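Local coordinates for alginate lyase, family PL7 (PDB 4BE3), which cleaves the brown-algal polysaccharide alginate from its chain ends, as an exolytic lyase of family PL7 that probably works by beta-elimination, at residues 83-88 with 184-189; 130-135 with 180-185; 159-164 with 173-178. All coordinates share one frame; numbering follows the deposited sequence.

Interaction 1 of 3, residues 83-88 with 184-189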
# COMPACT_ATOMS: atom_id res chain seq x y z
N ASN A 83 8.60 -12.32 -0.64
CA ASN A 83 9.37 -13.49 -1.04
C ASN A 83 10.57 -13.63 -0.17
O ASN A 83 11.34 -12.65 0.03
CB ASN A 83 9.92 -13.26 -2.51
CG ASN A 83 8.86 -13.57 -3.56
OD1 ASN A 83 8.69 -14.76 -3.93
ND2 ASN A 83 8.06 -12.67 -3.87
N ALA A 84 10.84 -14.86 0.36
CA ALA A 84 11.99 -15.06 1.11
C ALA A 84 12.71 -16.37 0.75
O ALA A 84 12.09 -17.32 0.35
CB ALA A 84 11.66 -15.14 2.62
N THR A 85 14.02 -16.40 0.84
CA THR A 85 14.77 -17.68 0.73
C THR A 85 15.63 -17.72 1.94
O THR A 85 16.37 -16.75 2.25
CB THR A 85 15.65 -17.67 -0.56
OG1 THR A 85 14.73 -17.67 -1.69
CG2 THR A 85 16.44 -18.91 -0.61
N LEU A 86 15.66 -18.87 2.62
CA LEU A 86 16.28 -18.85 3.98
C LEU A 86 16.70 -20.28 4.37
O LEU A 86 16.37 -21.20 3.63
CB LEU A 86 15.21 -18.37 5.03
CG LEU A 86 13.96 -19.34 5.13
CD1 LEU A 86 13.49 -19.28 6.59
CD2 LEU A 86 12.81 -18.82 4.24
N LYS A 87 17.43 -20.44 5.48
CA LYS A 87 17.62 -21.77 6.08
C LYS A 87 17.58 -21.52 7.53
O LYS A 87 18.09 -20.49 8.03
CB LYS A 87 18.87 -22.46 5.56
CG LYS A 87 20.15 -21.62 5.73
CD LYS A 87 21.26 -22.26 4.90
CE LYS A 87 22.58 -21.53 5.26
NZ LYS A 87 23.59 -22.25 4.41
N VAL A 88 16.95 -22.45 8.29
CA VAL A 88 16.95 -22.35 9.70
C VAL A 88 18.15 -23.06 10.18
O VAL A 88 18.39 -24.21 9.79
CB VAL A 88 15.63 -22.98 10.29
CG1 VAL A 88 15.66 -22.97 11.83
CG2 VAL A 88 14.41 -22.18 9.76
N GLY A 184 19.86 -25.89 8.18
CA GLY A 184 20.92 -25.58 7.23
C GLY A 184 20.46 -25.91 5.81
O GLY A 184 21.25 -25.73 4.84
N GLU A 185 19.22 -26.37 5.64
CA GLU A 185 18.70 -26.71 4.29
C GLU A 185 17.87 -25.52 3.73
O GLU A 185 16.90 -25.10 4.38
CB GLU A 185 17.81 -27.94 4.33
CG GLU A 185 17.35 -28.37 2.95
CD GLU A 185 16.67 -29.75 2.91
OE1 GLU A 185 16.40 -30.37 4.00
OE2 GLU A 185 16.52 -30.30 1.81
N GLU A 186 18.23 -25.00 2.54
CA GLU A 186 17.53 -23.85 1.97
C GLU A 186 16.10 -24.14 1.61
O GLU A 186 15.82 -25.15 0.98
CB GLU A 186 18.28 -23.41 0.68
CG GLU A 186 19.60 -22.85 1.05
CD GLU A 186 20.34 -22.06 -0.07
OE1 GLU A 186 19.73 -21.38 -0.88
OE2 GLU A 186 21.57 -22.08 -0.04
N PHE A 187 15.17 -23.19 1.90
CA PHE A 187 13.84 -23.28 1.28
C PHE A 187 13.34 -21.82 1.06
O PHE A 187 13.96 -20.87 1.60
CB PHE A 187 12.82 -24.10 2.16
CG PHE A 187 12.60 -23.54 3.55
CD1 PHE A 187 13.51 -23.85 4.55
CD2 PHE A 187 11.48 -22.73 3.79
CE1 PHE A 187 13.28 -23.39 5.88
CE2 PHE A 187 11.23 -22.27 5.13
CZ PHE A 187 12.12 -22.62 6.17
N SER A 188 12.32 -21.72 0.22
CA SER A 188 11.73 -20.41 -0.12
C SER A 188 10.26 -20.41 0.24
O SER A 188 9.62 -21.44 0.11
CB SER A 188 11.87 -20.26 -1.67
OG SER A 188 13.33 -20.17 -1.87
N TYR A 189 9.68 -19.24 0.54
CA TYR A 189 8.28 -19.07 0.63
C TYR A 189 7.94 -17.77 -0.14
O TYR A 189 8.79 -16.84 -0.31
CB TYR A 189 7.77 -19.05 2.08
CG TYR A 189 8.26 -17.95 2.93
CD1 TYR A 189 7.67 -16.62 2.78
CD2 TYR A 189 9.10 -18.18 4.00
CE1 TYR A 189 8.04 -15.54 3.63
CE2 TYR A 189 9.51 -17.09 4.89
CZ TYR A 189 8.96 -15.77 4.65
OH TYR A 189 9.34 -14.81 5.57
O HOH W 1 23.10 -23.21 1.91
O HOH W 2 23.78 -24.96 5.31
O HOH W 3 16.29 -25.00 7.03
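Ala84 and Tyr189 form an antiparallel hydrogen-bonded pair between neighbouring strands of the seven-stranded sheet in this PL7 beta-jelly roll. Ala84 N donates to Tyr189 O at 2.9 Å, and Tyr189 N donates back to Ala84 O. Leu86 and Phe187 repeat the reciprocal pairing two residues on, Leu86 N reaching Phe187 O at 2.8 Å. Nearer Gly184 the direct pairing gives way to water: water 3 accepts from Val88 N and donates to Glu185 O, while Gly184 N closes the end on Val88 O (2.8 Å).

The two faces differ sharply. On one, Thr85 OG1 and Ser188 OG share a hydrogen bond of 2.9 Å; each hydroxyl is anti to its own carbonyl carbon (chi1 -66° and -67°), which swings both to meet across the non-hydrogen-bonded pair. Lys87 stretches out nearby, and its ammonium is held by Glu41 and by waters 1 and 2; water 2 leads on to Gly184 O, and water 1 to Glu186 OE2 in one of the two conformers of that side chain. On the other face, Ala84 CB sits over the Tyr189 ring, 3.7 Å from its centroid, and Leu86 CG lies over a face of Phe187, 4.1 Å from the ring centroid. Tyr189 OH is spent on Val107 O, across in the other sheet.

The backbone groups named here are thus paired directly or through water, Lys87 finds its opposite charge in Glu41, and the Leu86 face is left to CH-pi packing, as suits the inside of a beta-sandwich.

Interaction 2 of 3, residues 130-135 with 180-185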
# COMPACT_ATOMS: atom_id res chain seq x y z
N GLY A 130 17.37 -33.67 18.56
CA GLY A 130 17.95 -34.95 18.02
C GLY A 130 17.52 -35.30 16.62
O GLY A 130 18.27 -36.00 15.99
N HIS A 131 16.41 -34.77 16.06
CA HIS A 131 16.01 -35.10 14.73
C HIS A 131 16.89 -34.43 13.70
O HIS A 131 17.43 -33.35 13.97
CB HIS A 131 14.53 -34.64 14.41
CG HIS A 131 13.50 -35.50 15.12
ND1 HIS A 131 12.15 -35.33 15.00
CD2 HIS A 131 13.70 -36.56 15.99
CE1 HIS A 131 11.53 -36.26 15.79
NE2 HIS A 131 12.47 -37.01 16.38
N THR A 132 17.02 -35.10 12.55
CA THR A 132 17.74 -34.42 11.44
C THR A 132 16.71 -33.54 10.69
O THR A 132 17.04 -32.42 10.31
CB THR A 132 18.36 -35.45 10.49
OG1 THR A 132 19.38 -36.12 11.27
CG2 THR A 132 19.02 -34.76 9.29
N LYS A 133 15.50 -34.03 10.49
CA LYS A 133 14.57 -33.26 9.62
C LYS A 133 13.55 -32.65 10.55
O LYS A 133 13.01 -33.30 11.48
CB LYS A 133 13.78 -34.19 8.67
CG LYS A 133 14.80 -34.73 7.69
CD LYS A 133 14.17 -35.52 6.63
CE LYS A 133 14.16 -36.95 6.94
NZ LYS A 133 14.52 -37.59 5.64
N GLY A 134 13.19 -31.40 10.20
CA GLY A 134 12.13 -30.68 10.91
C GLY A 134 10.94 -30.51 9.91
O GLY A 134 10.99 -31.00 8.77
N SER A 135 9.92 -29.75 10.34
CA SER A 135 8.74 -29.60 9.55
C SER A 135 8.61 -28.07 9.31
O SER A 135 8.99 -27.22 10.12
CB SER A 135 7.49 -30.00 10.36
OG SER A 135 7.55 -31.42 10.70
N GLY A 180 10.63 -34.11 5.77
CA GLY A 180 10.95 -32.73 6.29
C GLY A 180 12.23 -32.07 5.78
O GLY A 180 12.90 -32.53 4.83
N ILE A 181 12.60 -31.01 6.50
CA ILE A 181 13.65 -30.05 6.03
C ILE A 181 14.65 -30.01 7.16
O ILE A 181 14.28 -29.78 8.29
CB ILE A 181 13.00 -28.63 5.79
CG1 ILE A 181 11.87 -28.73 4.72
CG2 ILE A 181 14.18 -27.66 5.45
CD1 ILE A 181 12.30 -29.19 3.30
N ALA A 182 15.94 -30.23 6.84
CA ALA A 182 17.04 -30.22 7.84
C ALA A 182 17.42 -28.78 8.28
O ALA A 182 17.20 -27.81 7.54
CB ALA A 182 18.30 -30.95 7.18
N LEU A 183 18.02 -28.63 9.43
CA LEU A 183 18.76 -27.36 9.69
C LEU A 183 19.76 -27.15 8.65
O LEU A 183 20.44 -28.10 8.19
CB LEU A 183 19.49 -27.41 11.08
CG LEU A 183 18.50 -27.61 12.27
CD1 LEU A 183 19.35 -27.68 13.51
CD2 LEU A 183 17.48 -26.40 12.34
N GLY A 184 19.86 -25.89 8.18
CA GLY A 184 20.92 -25.58 7.23
C GLY A 184 20.46 -25.91 5.81
O GLY A 184 21.25 -25.73 4.84
N GLU A 185 19.22 -26.37 5.64
CA GLU A 185 18.70 -26.71 4.29
C GLU A 185 17.87 -25.52 3.73
O GLU A 185 16.90 -25.10 4.38
CB GLU A 185 17.81 -27.94 4.33
CG GLU A 185 17.35 -28.37 2.95
CD GLU A 185 16.67 -29.75 2.91
OE1 GLU A 185 16.40 -30.37 4.00
OE2 GLU A 185 16.52 -30.30 1.81
O HOH W 4 19.13 -30.97 10.94
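Gly134 and Ile181 make the one firm antiparallel pair here, where the short strand 181-182 adds itself to strand 133-141 at the margin of the larger sheet of the jelly roll. Gly134 N donates to Ile181 O at 2.7 Å, and Ile181 N answers to Gly134 O at 2.8 Å. Ile181 O also accepts from Tyr125 OH, so two donors grip this oxygen.

The tight part is built on glycine. Gly180 CA comes within 3.0 Å of Gly134 O, and a beta carbon on Gly180 would run straight into that oxygen, so the close approach depends on the missing side chain. Lys133 lays its chain alongside this spot, with CD 3.7 Å from Gly180 O. Bends at chi3 (-95°) and chi4 (-138°) then carry the ammonium away from the strand pair to Glu178 O. Ile181 packs on Trp159 and His207.

Toward Thr132 direct hydrogen bonds give way to a CA-H...O contact and a water. Ala182 CA lies 3.3 Å from Thr132 O, and the next link passes through water 4, which donates to Thr132 O and accepts from Leu183 N. Thr132 itself lies exposed there.

Beyond the pairing, the chain reverses in a type II beta turn from Ala182 to Glu185, with Gly184 at its third position and Glu185 N bonded back to Ala182 O. Glu185 adds a second tie across the turn: its OE1 accepts from Ala182 N at 2.9 Å through the anti lone pair, while OE2 takes His207 NE2.

Interaction 3 of 3, residues 159-164 with 173-178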
# COMPACT_ATOMS: atom_id res chain seq x y z
N TRP A 159 5.92 -29.26 4.54
CA TRP A 159 6.79 -30.51 4.42
C TRP A 159 6.86 -30.98 5.86
O TRP A 159 7.21 -30.22 6.79
CB TRP A 159 8.19 -30.13 4.03
CG TRP A 159 8.16 -29.49 2.62
CD1 TRP A 159 7.78 -30.08 1.42
CD2 TRP A 159 8.63 -28.19 2.32
NE1 TRP A 159 7.96 -29.17 0.35
CE2 TRP A 159 8.50 -28.00 0.86
CE3 TRP A 159 9.13 -27.13 3.14
CZ2 TRP A 159 8.80 -26.80 0.24
CZ3 TRP A 159 9.50 -25.90 2.46
CH2 TRP A 159 9.31 -25.75 1.03
N GLY A 160 6.42 -32.23 6.10
CA GLY A 160 6.55 -32.70 7.48
C GLY A 160 5.20 -32.63 8.18
O GLY A 160 4.13 -32.77 7.54
N TYR A 161 5.27 -32.28 9.45
CA TYR A 161 4.08 -32.27 10.27
C TYR A 161 3.49 -30.84 10.38
O TYR A 161 4.14 -29.85 10.03
CB TYR A 161 4.46 -32.57 11.70
CG TYR A 161 5.04 -34.00 11.84
CD1 TYR A 161 4.47 -35.08 11.12
CD2 TYR A 161 6.14 -34.18 12.66
CE1 TYR A 161 5.03 -36.43 11.25
CE2 TYR A 161 6.64 -35.52 12.86
CZ TYR A 161 6.02 -36.56 12.15
OH TYR A 161 6.53 -37.89 12.31
N ASP A 162 2.26 -30.74 10.79
CA ASP A 162 1.75 -29.39 11.22
C ASP A 162 1.97 -29.24 12.78
O ASP A 162 2.60 -30.12 13.40
CB ASP A 162 0.27 -29.17 10.82
CG ASP A 162 -0.66 -30.14 11.48
OD1 ASP A 162 -0.55 -30.45 12.70
OD2 ASP A 162 -1.53 -30.64 10.73
N MET A 163 1.49 -28.15 13.39
CA MET A 163 1.94 -27.90 14.72
C MET A 163 1.32 -28.93 15.69
O MET A 163 1.81 -29.01 16.85
CB MET A 163 1.23 -26.52 15.12
CG MET A 163 1.92 -25.86 16.23
SD MET A 163 0.79 -24.46 16.71
CE MET A 163 1.95 -23.70 17.85
N SER A 164 0.29 -29.64 15.23
CA SER A 164 -0.50 -30.48 16.18
C SER A 164 0.23 -31.80 16.52
O SER A 164 -0.19 -32.54 17.41
CB SER A 164 -1.92 -30.86 15.62
OG SER A 164 -1.79 -31.72 14.49
N TYR A 173 9.55 -37.87 21.73
CA TYR A 173 9.17 -37.10 20.52
C TYR A 173 8.55 -38.04 19.52
O TYR A 173 8.87 -39.26 19.52
CB TYR A 173 10.47 -36.52 19.91
CG TYR A 173 11.27 -35.81 20.95
CD1 TYR A 173 10.65 -34.91 21.84
CD2 TYR A 173 12.64 -36.06 21.10
CE1 TYR A 173 11.40 -34.27 22.84
CE2 TYR A 173 13.41 -35.42 22.09
CZ TYR A 173 12.78 -34.57 23.00
OH TYR A 173 13.42 -33.99 24.03
N PRO A 174 7.72 -37.52 18.65
CA PRO A 174 7.23 -38.37 17.54
C PRO A 174 8.46 -38.69 16.65
O PRO A 174 9.58 -38.06 16.84
CB PRO A 174 6.37 -37.45 16.69
CG PRO A 174 6.40 -36.10 17.29
CD PRO A 174 7.29 -36.07 18.55
N GLU A 175 8.29 -39.59 15.73
CA GLU A 175 9.47 -39.87 14.89
C GLU A 175 9.69 -38.68 13.91
O GLU A 175 8.80 -37.84 13.69
CB GLU A 175 9.28 -41.10 14.11
CG GLU A 175 8.31 -40.92 13.04
CD GLU A 175 8.10 -42.25 12.22
OE1 GLU A 175 8.33 -43.36 12.74
OE2 GLU A 175 7.66 -42.18 11.05
N GLU A 176 10.87 -38.57 13.40
CA GLU A 176 11.17 -37.40 12.51
C GLU A 176 10.34 -37.54 11.25
O GLU A 176 10.08 -38.69 10.76
CB GLU A 176 12.67 -37.17 12.26
CG GLU A 176 13.11 -38.03 11.19
CD GLU A 176 14.56 -37.84 10.81
OE1 GLU A 176 15.19 -36.91 11.20
OE2 GLU A 176 15.07 -38.70 10.05
N PRO A 177 9.91 -36.39 10.68
CA PRO A 177 9.11 -36.48 9.48
C PRO A 177 10.03 -36.90 8.34
O PRO A 177 11.03 -36.20 8.04
CB PRO A 177 8.63 -35.02 9.31
CG PRO A 177 9.63 -34.13 10.02
CD PRO A 177 9.97 -35.02 11.25
N GLU A 178 9.62 -37.90 7.61
CA GLU A 178 10.44 -38.37 6.48
C GLU A 178 10.53 -37.37 5.35
O GLU A 178 11.60 -37.22 4.73
CB GLU A 178 9.84 -39.71 5.94
CG GLU A 178 10.12 -39.97 4.45
CD GLU A 178 11.57 -40.35 4.18
OE1 GLU A 178 12.17 -41.00 5.06
OE2 GLU A 178 12.10 -39.98 3.09
O HOH W 5 6.71 -39.53 10.36
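A tyrosine laid against a proline-rich run makes this a surface contact between two pieces of one long loop, the connection from strand 153-157 to strand 181-182. The Tyr161 side chain carries nearly all of it. Pro177 CB stands over the centre of the ring, 4.1 Å from the centroid and close to the ring normal, a CH-pi contact; Pro177 CD meets the rim at Tyr161 CE2 (3.7 Å). Pro177 CB also touches Gly160 CA at 3.6 Å, so the proline packs against backbone and ring together.

The polar end is fixed as well. Tyr161 OH donates to Glu175 O at 2.7 Å; that oxygen lies in the plane of the ring, although the hydroxyl approaches from above the plane of the carbonyl. Putting CG anti to the carbonyl carbon (chi1 -64°) sends the ring across to the proline run. Water 5 donates to Tyr161 OH at 2.6 Å and to Glu175 OE2, joining the hydroxyl to the carboxylate. A phenylalanine here would probably leave Glu175 O without its donor and water 5 without one of its acceptors.

Farther along, Asp162 OD1 accepts from Ser164 N in an Asx turn. The whole sits beside the first residues of strand 133-141, where Ser135 OG accepts from Tyr161 N and the Ser135 side chain touches Pro177. On the next residues of the loop, Asp162 and Ser164 lean on Gln230 of helix 229-234, so the contact lies between that helix and the strand.

In the fold
From interaction 1 to interaction 3 the contacts pass from regular sheet to surface loop. Interactions 1 and 2 are partly buried, whereas interaction 3 lies at the surface. Interaction 1 pairs parts of two long strands of the seven-stranded sheet; interaction 2 is a brief pairing at the edge of the other sheet, and interaction 3 has no strand pairing. Interactions 1 and 2 share Gly184 and Glu185, so the turn there hands the chain from one sheet to the other, with Phe187 packing on Ile181. Interaction 3 is nested in the loop that interaction 2 closes, and Glu176 OE1 to Thr132 N ties them. Paired backbone and aromatic packing thus give way to glycine-dependent closeness, then to one tyrosine on prolines.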